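Long-range contact in beta-mannosidase (Trichoderma harzianum, PDB 4CVU), which probably hydrolyses terminal beta-mannosidic linkages as a fungal glycoside hydrolase of family 2: residues A[232-243]-A[522-533]. Numbering follows the deposited sequence.
Sequences DIDIFRKGQFNN and FNVLAANSHSIS. With MAN (alpha-D-mannopyranose), chain E; NAG (2-acetamido-2-deoxy-beta-D-glucopyranose), chain B; NAG (2-acetamido-2-deoxy-beta-D-glucopyranose), chain C.
OD1 of D234 is gripped by two side chains: S531 OG gives its proton to D234 OD1 at 2.7 Å, nearly in line with the C-O bond, and the side-chain amide of N476 donates to the same oxygen. The other oxygen takes a backbone donor from the loop after helix 506-528, H530 N to D234 OD2 over 2.6 Å, arriving on the syn side. Its N-H...O angle of 164° marks this bond as nearly straight, so three bonds in all hold the carboxylate. With CG anti to the backbone N, the carboxylate projects from the strand toward the loop after the helix; an alanine here would probably leave the H530 amide and the S531 hydroxyl without their acceptor and the loop less firmly tied to the strand. Past the type II beta turn from R237 to Q240, the amide of N242 bridges two carbonyls: its ND2 donates to I532 O and S529 O, 2.9 Å to each. Both acceptors lie close to the amide plane, which fixes the rotation of the group, although the donor stands well above each carbonyl plane. The contact joins strand 227-237, an edge strand of the Ig-like beta-sandwich domain of family 2 enzymes that pairs with strand 252-261, to a helix-to-strand connection of the catalytic domain's barrel, where helix 506-528 leads to strand 534-535. Beside D234, CB and CD2 of H530 sit over one face of the F236 ring, while the two rings meet obliquely, planes at 46°. CB of H530 makes a CH-pi contact 3.9 Å from the F236 centroid, 14° off the normal. The imidazole edge also faces an N-linked glycan, with H530 NE2 weakly bonded to O7 of the chain B N-acetylglucosamine. Further along, Q240 NE2 and S531 O share a water, and a second water lies within hydrogen-bonding distance of N242 OD1 and A526 O, while F241 CZ meets F522 CZ at 3.9 Å.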
# COMPACT_ATOMS: atom_id res chain seq x y z
N ASP A 232 5.35 -20.51 -42.71
CA ASP A 232 6.64 -21.10 -42.34
C ASP A 232 7.64 -20.73 -43.42
O ASP A 232 7.48 -21.16 -44.58
CB ASP A 232 6.49 -22.62 -42.19
CG ASP A 232 7.80 -23.31 -41.72
OD1 ASP A 232 8.92 -22.74 -41.88
OD2 ASP A 232 7.69 -24.47 -41.21
N ILE A 233 8.64 -19.92 -43.05
CA ILE A 233 9.80 -19.64 -43.91
C ILE A 233 10.98 -20.35 -43.29
O ILE A 233 11.26 -20.17 -42.06
CB ILE A 233 10.13 -18.15 -44.01
CG1 ILE A 233 8.90 -17.30 -44.43
CG2 ILE A 233 11.28 -17.92 -44.97
CD1 ILE A 233 8.34 -17.64 -45.79
N ASP A 234 11.64 -21.17 -44.10
CA ASP A 234 12.79 -21.96 -43.64
C ASP A 234 13.94 -21.63 -44.58
O ASP A 234 13.91 -22.01 -45.76
CB ASP A 234 12.47 -23.45 -43.65
CG ASP A 234 13.45 -24.28 -42.83
OD1 ASP A 234 14.23 -23.74 -41.99
OD2 ASP A 234 13.45 -25.51 -43.02
N ILE A 235 14.89 -20.86 -44.08
CA ILE A 235 16.09 -20.53 -44.81
C ILE A 235 17.23 -21.35 -44.23
O ILE A 235 17.55 -21.23 -43.04
CB ILE A 235 16.42 -19.05 -44.74
CG1 ILE A 235 15.26 -18.24 -45.34
CG2 ILE A 235 17.68 -18.79 -45.52
CD1 ILE A 235 15.42 -16.75 -45.22
N PHE A 236 17.78 -22.22 -45.06
CA PHE A 236 18.84 -23.14 -44.64
C PHE A 236 19.87 -23.31 -45.76
O PHE A 236 19.65 -22.85 -46.88
CB PHE A 236 18.25 -24.50 -44.24
CG PHE A 236 17.37 -25.12 -45.28
CD1 PHE A 236 16.06 -24.67 -45.47
CD2 PHE A 236 17.84 -26.14 -46.09
CE1 PHE A 236 15.25 -25.24 -46.42
CE2 PHE A 236 17.04 -26.71 -47.06
CZ PHE A 236 15.75 -26.25 -47.23
N ARG A 237 20.99 -23.94 -45.44
CA ARG A 237 22.00 -24.27 -46.44
C ARG A 237 21.56 -25.53 -47.14
O ARG A 237 20.98 -26.44 -46.53
CB ARG A 237 23.38 -24.47 -45.80
CG ARG A 237 24.00 -23.23 -45.16
CD ARG A 237 24.66 -22.33 -46.19
NE ARG A 237 25.29 -21.15 -45.61
CZ ARG A 237 26.07 -20.29 -46.28
NH1 ARG A 237 26.34 -20.49 -47.57
NH2 ARG A 237 26.60 -19.24 -45.67
N LYS A 238 21.84 -25.61 -48.43
CA LYS A 238 21.44 -26.78 -49.18
C LYS A 238 22.10 -28.03 -48.56
O LYS A 238 23.28 -28.04 -48.22
CB LYS A 238 21.82 -26.62 -50.64
CG LYS A 238 21.10 -27.60 -51.54
CD LYS A 238 20.94 -27.07 -52.96
CE LYS A 238 20.18 -28.08 -53.82
NZ LYS A 238 18.87 -28.45 -53.17
N GLY A 239 21.31 -29.08 -48.39
CA GLY A 239 21.77 -30.33 -47.77
C GLY A 239 21.71 -30.34 -46.23
O GLY A 239 22.06 -31.34 -45.61
N GLN A 240 21.30 -29.23 -45.62
CA GLN A 240 21.31 -29.09 -44.15
C GLN A 240 20.24 -29.94 -43.51
O GLN A 240 19.09 -29.97 -43.96
CB GLN A 240 21.14 -27.62 -43.73
CG GLN A 240 21.09 -27.36 -42.21
CD GLN A 240 21.08 -25.87 -41.86
OE1 GLN A 240 21.08 -24.98 -42.72
NE2 GLN A 240 21.10 -25.59 -40.54
N PHE A 241 20.59 -30.59 -42.42
CA PHE A 241 19.63 -31.26 -41.57
C PHE A 241 19.72 -30.83 -40.09
O PHE A 241 20.75 -30.34 -39.66
CB PHE A 241 19.80 -32.77 -41.68
CG PHE A 241 18.80 -33.54 -40.87
CD1 PHE A 241 17.47 -33.58 -41.25
CD2 PHE A 241 19.16 -34.16 -39.70
CE1 PHE A 241 16.55 -34.28 -40.51
CE2 PHE A 241 18.24 -34.84 -38.94
CZ PHE A 241 16.93 -34.91 -39.36
N ASN A 242 18.67 -31.03 -39.33
CA ASN A 242 18.67 -30.67 -37.93
C ASN A 242 19.77 -31.35 -37.14
O ASN A 242 19.99 -32.53 -37.29
CB ASN A 242 17.31 -31.00 -37.33
CG ASN A 242 16.16 -30.58 -38.22
OD1 ASN A 242 15.92 -31.16 -39.27
ND2 ASN A 242 15.45 -29.59 -37.81
N ASN A 243 20.45 -30.59 -36.30
CA ASN A 243 21.42 -31.13 -35.36
C ASN A 243 22.79 -31.50 -35.96
O ASN A 243 23.65 -32.01 -35.29
CB ASN A 243 20.82 -32.31 -34.59
CG ASN A 243 19.77 -31.88 -33.57
OD1 ASN A 243 20.08 -31.74 -32.41
ND2 ASN A 243 18.56 -31.63 -34.00
N PHE A 522 9.97 -34.62 -32.47
CA PHE A 522 11.11 -34.40 -33.39
C PHE A 522 10.68 -34.54 -34.85
O PHE A 522 11.15 -33.81 -35.71
CB PHE A 522 12.29 -35.35 -33.13
CG PHE A 522 13.49 -35.10 -34.02
CD1 PHE A 522 14.07 -33.84 -34.08
CD2 PHE A 522 14.05 -36.13 -34.78
CE1 PHE A 522 15.18 -33.59 -34.87
CE2 PHE A 522 15.16 -35.89 -35.59
CZ PHE A 522 15.72 -34.61 -35.64
N ASN A 523 9.80 -35.52 -35.13
CA ASN A 523 9.25 -35.64 -36.49
C ASN A 523 8.48 -34.42 -36.91
O ASN A 523 8.66 -33.95 -38.00
CB ASN A 523 8.39 -36.90 -36.66
CG ASN A 523 9.20 -38.04 -37.18
OD1 ASN A 523 9.65 -37.99 -38.33
ND2 ASN A 523 9.45 -39.06 -36.35
N VAL A 524 7.66 -33.88 -36.02
CA VAL A 524 6.91 -32.64 -36.33
C VAL A 524 7.84 -31.45 -36.63
O VAL A 524 7.64 -30.72 -37.61
CB VAL A 524 5.93 -32.25 -35.22
CG1 VAL A 524 5.33 -30.86 -35.48
CG2 VAL A 524 4.80 -33.25 -35.11
N LEU A 525 8.87 -31.26 -35.82
CA LEU A 525 9.83 -30.17 -36.08
C LEU A 525 10.58 -30.37 -37.41
O LEU A 525 10.75 -29.42 -38.20
CB LEU A 525 10.87 -30.07 -34.97
CG LEU A 525 12.03 -29.10 -35.22
CD1 LEU A 525 11.52 -27.69 -35.50
CD2 LEU A 525 12.94 -29.08 -34.01
N ALA A 526 11.11 -31.58 -37.58
CA ALA A 526 11.83 -31.94 -38.80
C ALA A 526 10.96 -31.80 -40.07
O ALA A 526 11.47 -31.39 -41.12
CB ALA A 526 12.43 -33.34 -38.71
N ALA A 527 9.68 -32.09 -39.96
CA ALA A 527 8.76 -31.87 -41.05
C ALA A 527 8.66 -30.40 -41.45
O ALA A 527 8.38 -30.08 -42.60
CB ALA A 527 7.40 -32.40 -40.69
N ASN A 528 8.87 -29.50 -40.49
CA ASN A 528 8.63 -28.05 -40.70
C ASN A 528 9.84 -27.14 -40.61
O ASN A 528 9.72 -25.91 -40.74
CB ASN A 528 7.52 -27.60 -39.74
CG ASN A 528 6.16 -28.15 -40.15
OD1 ASN A 528 5.52 -27.63 -41.06
ND2 ASN A 528 5.71 -29.19 -39.47
N SER A 529 11.02 -27.73 -40.41
CA SER A 529 12.27 -26.96 -40.30
C SER A 529 13.48 -27.83 -40.59
O SER A 529 13.61 -28.91 -40.00
CB SER A 529 12.40 -26.38 -38.86
OG SER A 529 13.49 -25.47 -38.79
N HIS A 530 14.37 -27.37 -41.47
CA HIS A 530 15.68 -28.01 -41.71
C HIS A 530 16.80 -27.28 -40.93
O HIS A 530 17.91 -27.79 -40.82
CB HIS A 530 16.06 -28.01 -43.22
CG HIS A 530 15.14 -28.81 -44.09
ND1 HIS A 530 15.12 -30.19 -44.08
CD2 HIS A 530 14.21 -28.43 -45.00
CE1 HIS A 530 14.20 -30.62 -44.94
NE2 HIS A 530 13.64 -29.57 -45.51
N SER A 531 16.47 -26.10 -40.39
CA SER A 531 17.46 -25.16 -39.88
C SER A 531 17.63 -25.19 -38.34
O SER A 531 18.69 -24.84 -37.82
CB SER A 531 17.08 -23.75 -40.34
OG SER A 531 15.81 -23.37 -39.88
N ILE A 532 16.60 -25.63 -37.61
CA ILE A 532 16.60 -25.51 -36.15
C ILE A 532 16.82 -26.86 -35.47
O ILE A 532 16.01 -27.77 -35.64
CB ILE A 532 15.30 -24.92 -35.64
CG1 ILE A 532 15.07 -23.53 -36.26
CG2 ILE A 532 15.34 -24.84 -34.11
CD1 ILE A 532 16.19 -22.53 -36.05
N SER A 533 17.90 -26.96 -34.69
CA SER A 533 18.24 -28.20 -33.97
C SER A 533 17.34 -28.45 -32.75
O SER A 533 16.62 -27.55 -32.29
CB SER A 533 19.69 -28.16 -33.49
OG SER A 533 20.58 -27.93 -34.54
C1 MAN E . 6.55 -39.99 -41.80
C2 MAN E . 6.88 -41.07 -40.78
C3 MAN E . 8.07 -40.65 -39.89
C4 MAN E . 9.26 -40.35 -40.81
C5 MAN E . 8.84 -39.24 -41.78
C6 MAN E . 9.93 -38.85 -42.76
O2 MAN E . 7.24 -42.22 -41.57
O3 MAN E . 8.43 -41.70 -38.99
O4 MAN E . 10.44 -40.06 -40.03
O5 MAN E . 7.72 -39.65 -42.57
O6 MAN E . 9.43 -37.84 -43.65
C1 NAG B . 9.31 -26.94 -47.39
C2 NAG B . 9.87 -28.32 -47.75
C3 NAG B . 8.74 -29.33 -47.79
C4 NAG B . 8.00 -29.35 -46.44
C5 NAG B . 7.59 -27.93 -46.07
C6 NAG B . 6.99 -27.76 -44.68
C7 NAG B . 11.88 -28.31 -49.15
C8 NAG B . 12.44 -28.17 -50.54
N2 NAG B . 10.56 -28.21 -49.03
O3 NAG B . 9.31 -30.59 -48.07
O4 NAG B . 6.85 -30.16 -46.53
O5 NAG B . 8.68 -27.05 -46.13
O6 NAG B . 6.49 -26.43 -44.59
O7 NAG B . 12.64 -28.50 -48.21
C1 NAG C . 6.72 -31.13 -45.49
C2 NAG C . 5.27 -31.55 -45.27
C3 NAG C . 5.20 -32.57 -44.15
C4 NAG C . 6.18 -33.69 -44.37
C5 NAG C . 7.57 -33.14 -44.67
C6 NAG C . 8.58 -34.26 -44.97
C7 NAG C . 3.83 -29.70 -45.95
C8 NAG C . 3.00 -28.51 -45.56
N2 NAG C . 4.42 -30.41 -45.00
O3 NAG C . 3.92 -33.14 -44.10
O4 NAG C . 6.32 -34.48 -43.20
O5 NAG C . 7.53 -32.25 -45.75
O6 NAG C . 8.03 -35.15 -45.94
O7 NAG C . 3.91 -29.97 -47.15
O HOH W 1 20.58 -23.02 -39.04
O HOH W 2 14.22 -31.46 -41.60